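Local coordinates for protein amidase (Bacillus anthracis, PDB 5EWQ) that probably hydrolyses amide bonds, as a bacterial member of the amidase signature family, at residues K384-D396 with Y403-T415. Sequence-based numbering, arbitrary orientation.
Sequences KSLKEIIAFNKRD and YGQTLIEASEKST
Gln-405, just ahead of helix 406-412, reaches across to helix 386-394 and uses both ends of its amide. Its NE2 donates to Ile-390 O (3.2 Å) in a nearly straight bond (174°), in the amide plane of Gln-405 and on a lone pair of the Ile-390 carbonyl, while its OE1 accepts from Asn-393 ND2 at 2.8 Å. That donor comes from above the Gln-405 carbonyl plane, the two amides being turned 56° apart. A glutamine suits a buried place needing donor and acceptor together, and its extended chain spans the gap.

The two short helices run roughly antiparallel (143°), linked through the short helix 397-400, in a helical part of the amidase fold. Between them Ile-408, branched and apolar, is a knob filling a hole formed by Leu-386, Ile-389, Ile-390 and Asn-393; Leu-386 CD1 lies 4.0 Å from Ile-408 CB. Phe-367 of helix 360-377 also touches Leu-386 and Ile-408.

Charged chains border this core, where lysines suit an exposed edge by pairing a long aliphatic chain with a terminal charge. Lys-394 NZ makes a salt bridge, weak as a hydrogen bond, to Glu-409 OE2 (3.1 Å), and the aliphatic part of Lys-387 crosses the carboxylate of Glu-412 obliquely.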
loop_
_atom_site.group_PDB
_atom_site.type_symbol
_atom_site.label_atom_id
_atom_site.label_comp_id
_atom_site.label_asym_id
_atom_site.label_seq_id
_atom_site.Cartn_x
_atom_site.Cartn_y
_atom_site.Cartn_z
ATOM N N LYS A 384 19.934 17.759 -2.616
ATOM C CA LYS A 384 19.598 18.357 -1.328
ATOM C C LYS A 384 18.459 19.372 -1.407
ATOM O O LYS A 384 18.175 20.063 -0.427
ATOM C CB LYS A 384 20.832 19.018 -0.715
ATOM C CG LYS A 384 21.885 18.030 -0.252
ATOM C CD LYS A 384 22.857 18.678 0.715
ATOM C CE LYS A 384 23.820 17.657 1.296
ATOM N NZ LYS A 384 23.105 16.555 2.001
ATOM N N SER A 385 17.806 19.461 -2.561
ATOM C CA SER A 385 16.671 20.368 -2.720
ATOM C C SER A 385 15.805 20.005 -3.920
ATOM O O SER A 385 16.257 19.340 -4.852
ATOM C CB SER A 385 17.151 21.816 -2.852
ATOM O OG SER A 385 17.866 22.011 -4.060
ATOM N N LEU A 386 14.554 20.456 -3.891
ATOM C CA LEU A 386 13.624 20.222 -4.989
ATOM C C LEU A 386 14.062 20.981 -6.239
ATOM O O LEU A 386 13.758 20.577 -7.361
ATOM C CB LEU A 386 12.205 20.630 -4.581
ATOM C CG LEU A 386 11.074 20.356 -5.573
ATOM C CD1 LEU A 386 11.057 18.891 -5.975
ATOM C CD2 LEU A 386 9.737 20.766 -4.979
ATOM N N LYS A 387 14.784 22.080 -6.034
ATOM C CA LYS A 387 15.293 22.887 -7.138
ATOM C C LYS A 387 16.301 22.111 -7.978
ATOM O O LYS A 387 16.317 22.224 -9.204
ATOM C CB LYS A 387 15.940 24.170 -6.613
ATOM C CG LYS A 387 15.265 25.446 -7.082
ATOM C CD LYS A 387 16.091 26.670 -6.718
ATOM C CE LYS A 387 16.383 26.725 -5.227
ATOM N NZ LYS A 387 17.245 27.889 -4.876
ATOM N N GLU A 388 17.141 21.325 -7.314
ATOM C CA GLU A 388 18.169 20.553 -8.001
ATOM C C GLU A 388 17.564 19.396 -8.792
ATOM O O GLU A 388 18.085 19.013 -9.841
ATOM C CB GLU A 388 19.200 20.031 -6.999
ATOM C CG GLU A 388 19.976 21.135 -6.296
ATOM C CD GLU A 388 20.886 20.612 -5.202
ATOM O OE1 GLU A 388 21.414 21.436 -4.426
ATOM O OE2 GLU A 388 21.071 19.381 -5.116
ATOM N N ILE A 389 16.465 18.846 -8.285
ATOM C CA ILE A 389 15.743 17.784 -8.979
ATOM C C ILE A 389 15.194 18.280 -10.310
ATOM O O ILE A 389 15.362 17.632 -11.344
ATOM C CB ILE A 389 14.579 17.243 -8.128
ATOM C CG1 ILE A 389 15.112 16.597 -6.851
ATOM C CG2 ILE A 389 13.754 16.242 -8.922
ATOM C CD1 ILE A 389 14.036 16.211 -5.865
ATOM N N ILE A 390 14.538 19.437 -10.270
ATOM C CA ILE A 390 13.958 20.049 -11.460
ATOM C C ILE A 390 15.020 20.288 -12.530
ATOM O O ILE A 390 14.791 20.036 -13.715
ATOM C CB ILE A 390 13.264 21.383 -11.115
ATOM C CG1 ILE A 390 12.127 21.147 -10.118
ATOM C CG2 ILE A 390 12.737 22.055 -12.370
ATOM C CD1 ILE A 390 11.399 22.409 -9.708
ATOM N N ALA A 391 16.185 20.761 -12.103
ATOM C CA ALA A 391 17.297 20.998 -13.013
ATOM C C ALA A 391 17.865 19.683 -13.535
ATOM O O ALA A 391 18.316 19.598 -14.677
ATOM C CB ALA A 391 18.382 21.809 -12.323
ATOM N N PHE A 392 17.837 18.659 -12.689
ATOM C CA PHE A 392 18.352 17.342 -13.050
ATOM C C PHE A 392 17.493 16.685 -14.126
ATOM O O PHE A 392 18.013 16.112 -15.084
ATOM C CB PHE A 392 18.423 16.443 -11.812
ATOM C CG PHE A 392 18.939 15.060 -12.094
ATOM C CD1 PHE A 392 20.299 14.801 -12.095
ATOM C CD2 PHE A 392 18.063 14.017 -12.348
ATOM C CE1 PHE A 392 20.776 13.531 -12.351
ATOM C CE2 PHE A 392 18.535 12.745 -12.604
ATOM C CZ PHE A 392 19.893 12.500 -12.605
ATOM N N ASN A 393 16.177 16.767 -13.957
ATOM C CA ASN A 393 15.239 16.163 -14.895
ATOM C C ASN A 393 15.289 16.811 -16.275
ATOM O O ASN A 393 15.083 16.146 -17.290
ATOM C CB ASN A 393 13.814 16.239 -14.341
ATOM C CG ASN A 393 13.622 15.387 -13.102
ATOM O OD1 ASN A 393 14.309 14.382 -12.912
ATOM N ND2 ASN A 393 12.680 15.781 -12.252
ATOM N N LYS A 394 15.565 18.111 -16.302
ATOM C CA LYS A 394 15.612 18.870 -17.547
ATOM C C LYS A 394 16.713 18.395 -18.494
ATOM O O LYS A 394 16.593 18.527 -19.711
ATOM C CB LYS A 394 15.805 20.361 -17.251
ATOM C CG LYS A 394 14.546 21.098 -16.826
ATOM C CD LYS A 394 14.869 22.543 -16.467
ATOM C CE LYS A 394 13.636 23.434 -16.521
ATOM N NZ LYS A 394 12.601 23.048 -15.526
ATOM N N ARG A 395 17.781 17.838 -17.931
ATOM C CA ARG A 395 18.952 17.458 -18.719
ATOM C C ARG A 395 18.712 16.211 -19.568
ATOM O O ARG A 395 19.492 15.907 -20.471
ATOM C CB ARG A 395 20.158 17.247 -17.801
ATOM C CG ARG A 395 20.559 18.496 -17.030
ATOM C CD ARG A 395 21.799 18.262 -16.185
ATOM N NE ARG A 395 22.134 19.423 -15.365
ATOM C CZ ARG A 395 22.956 20.396 -15.745
ATOM N NH1 ARG A 395 23.203 21.414 -14.932
ATOM N NH2 ARG A 395 23.533 20.350 -16.938
ATOM N N ASP A 396 17.634 15.492 -19.274
ATOM C CA ASP A 396 17.232 14.341 -20.077
ATOM C C ASP A 396 15.735 14.103 -19.906
ATOM O O ASP A 396 15.314 13.145 -19.255
ATOM C CB ASP A 396 18.031 13.096 -19.687
ATOM C CG ASP A 396 17.921 11.986 -20.717
ATOM O OD1 ASP A 396 17.496 12.272 -21.856
ATOM O OD2 ASP A 396 18.270 10.832 -20.390
ATOM N N TYR A 403 6.496 12.466 -18.815
ATOM C CA TYR A 403 5.200 13.129 -18.740
ATOM C C TYR A 403 5.305 14.486 -18.048
ATOM O O TYR A 403 4.298 15.063 -17.642
ATOM C CB TYR A 403 4.189 12.237 -18.016
ATOM C CG TYR A 403 4.050 10.864 -18.634
ATOM C CD1 TYR A 403 3.195 10.645 -19.706
ATOM C CD2 TYR A 403 4.782 9.786 -18.151
ATOM C CE1 TYR A 403 3.068 9.391 -20.278
ATOM C CE2 TYR A 403 4.660 8.528 -18.716
ATOM C CZ TYR A 403 3.803 8.337 -19.778
ATOM O OH TYR A 403 3.677 7.090 -20.344
ATOM N N GLY A 404 6.529 14.989 -17.919
ATOM C CA GLY A 404 6.754 16.308 -17.356
ATOM C C GLY A 404 6.901 16.325 -15.845
ATOM O O GLY A 404 6.927 15.277 -15.201
ATOM N N GLN A 405 6.996 17.526 -15.283
ATOM C CA GLN A 405 7.152 17.700 -13.842
ATOM C C GLN A 405 6.470 18.980 -13.366
ATOM O O GLN A 405 7.012 19.717 -12.543
ATOM C CB GLN A 405 8.635 17.717 -13.464
ATOM C CG GLN A 405 9.471 18.708 -14.260
ATOM C CD GLN A 405 10.914 18.764 -13.796
ATOM O OE1 GLN A 405 11.299 18.086 -12.844
ATOM N NE2 GLN A 405 11.719 19.576 -14.467
ATOM N N THR A 406 5.271 19.228 -13.885
ATOM C CA THR A 406 4.533 20.456 -13.600
ATOM C C THR A 406 4.204 20.621 -12.116
ATOM O O THR A 406 4.243 21.732 -11.584
ATOM C CB THR A 406 3.219 20.509 -14.406
ATOM O OG1 THR A 406 3.490 20.233 -15.787
ATOM C CG2 THR A 406 2.569 21.881 -14.286
ATOM N N LEU A 407 3.886 19.515 -11.450
ATOM C CA LEU A 407 3.459 19.560 -10.054
ATOM C C LEU A 407 4.582 19.960 -9.097
ATOM O O LEU A 407 4.375 20.786 -8.206
ATOM C CB LEU A 407 2.878 18.209 -9.635
ATOM C CG LEU A 407 1.421 17.981 -10.040
ATOM C CD1 LEU A 407 0.995 16.551 -9.757
ATOM C CD2 LEU A 407 0.520 18.962 -9.309
ATOM N N ILE A 408 5.764 19.380 -9.278
ATOM C CA ILE A 408 6.890 19.695 -8.405
ATOM C C ILE A 408 7.475 21.058 -8.760
ATOM O O ILE A 408 8.160 21.679 -7.946
ATOM C CB ILE A 408 7.996 18.621 -8.478
ATOM C CG1 ILE A 408 8.686 18.636 -9.841
ATOM C CG2 ILE A 408 7.423 17.247 -8.180
ATOM C CD1 ILE A 408 9.816 17.638 -9.954
ATOM N N GLU A 409 7.201 21.521 -9.975
ATOM C CA GLU A 409 7.598 22.862 -10.384
ATOM C C GLU A 409 6.696 23.895 -9.723
ATOM O O GLU A 409 7.151 24.964 -9.321
ATOM C CB GLU A 409 7.546 23.009 -11.906
ATOM C CG GLU A 409 8.746 22.421 -12.633
ATOM C CD GLU A 409 8.622 22.531 -14.140
ATOM O OE1 GLU A 409 7.479 22.564 -14.644
ATOM O OE2 GLU A 409 9.667 22.588 -14.822
ATOM N N ALA A 410 5.414 23.562 -9.607
ATOM C CA ALA A 410 4.441 24.446 -8.980
ATOM C C ALA A 410 4.689 24.555 -7.479
ATOM O O ALA A 410 4.484 25.611 -6.881
ATOM C CB ALA A 410 3.028 23.955 -9.250
ATOM N N SER A 411 5.131 23.455 -6.877
ATOM C CA SER A 411 5.408 23.426 -5.446
ATOM C C SER A 411 6.649 24.243 -5.107
ATOM O O SER A 411 6.739 24.836 -4.032
ATOM C CB SER A 411 5.577 21.983 -4.964
ATOM O OG SER A 411 5.801 21.933 -3.566
ATOM N N GLU A 412 7.603 24.270 -6.031
ATOM C CA GLU A 412 8.845 25.011 -5.838
ATOM C C GLU A 412 8.608 26.520 -5.858
ATOM O O GLU A 412 9.146 27.252 -5.027
ATOM C CB GLU A 412 9.865 24.624 -6.912
ATOM C CG GLU A 412 11.107 25.501 -6.947
ATOM C CD GLU A 412 11.944 25.388 -5.687
ATOM O OE1 GLU A 412 11.909 24.319 -5.040
ATOM O OE2 GLU A 412 12.635 26.370 -5.342
ATOM N N LYS A 413 7.798 26.976 -6.807
ATOM C CA LYS A 413 7.531 28.402 -6.968
ATOM C C LYS A 413 6.212 28.806 -6.312
ATOM O O LYS A 413 5.582 29.784 -6.719
ATOM C CB LYS A 413 7.515 28.775 -8.451
ATOM C CG LYS A 413 6.451 28.048 -9.259
ATOM C CD LYS A 413 6.530 28.398 -10.736
ATOM C CE LYS A 413 5.484 27.636 -11.537
ATOM N NZ LYS A 413 5.549 27.949 -12.992
ATOM N N SER A 414 5.803 28.051 -5.296
ATOM C CA SER A 414 4.542 28.306 -4.609
ATOM C C SER A 414 4.556 29.644 -3.877
ATOM O O SER A 414 5.531 29.989 -3.210
ATOM C CB SER A 414 4.233 27.178 -3.623
ATOM O OG SER A 414 2.999 27.407 -2.967
ATOM N N THR A 415 3.465 30.390 -4.005
ATOM C CA THR A 415 3.359 31.711 -3.397
ATOM C C THR A 415 2.730 31.622 -2.004
ATOM O O THR A 415 2.788 32.573 -1.219
ATOM C CB THR A 415 2.527 32.664 -4.287
ATOM O OG1 THR A 415 2.844 32.434 -5.666
ATOM C CG2 THR A 415 2.806 34.121 -3.942
#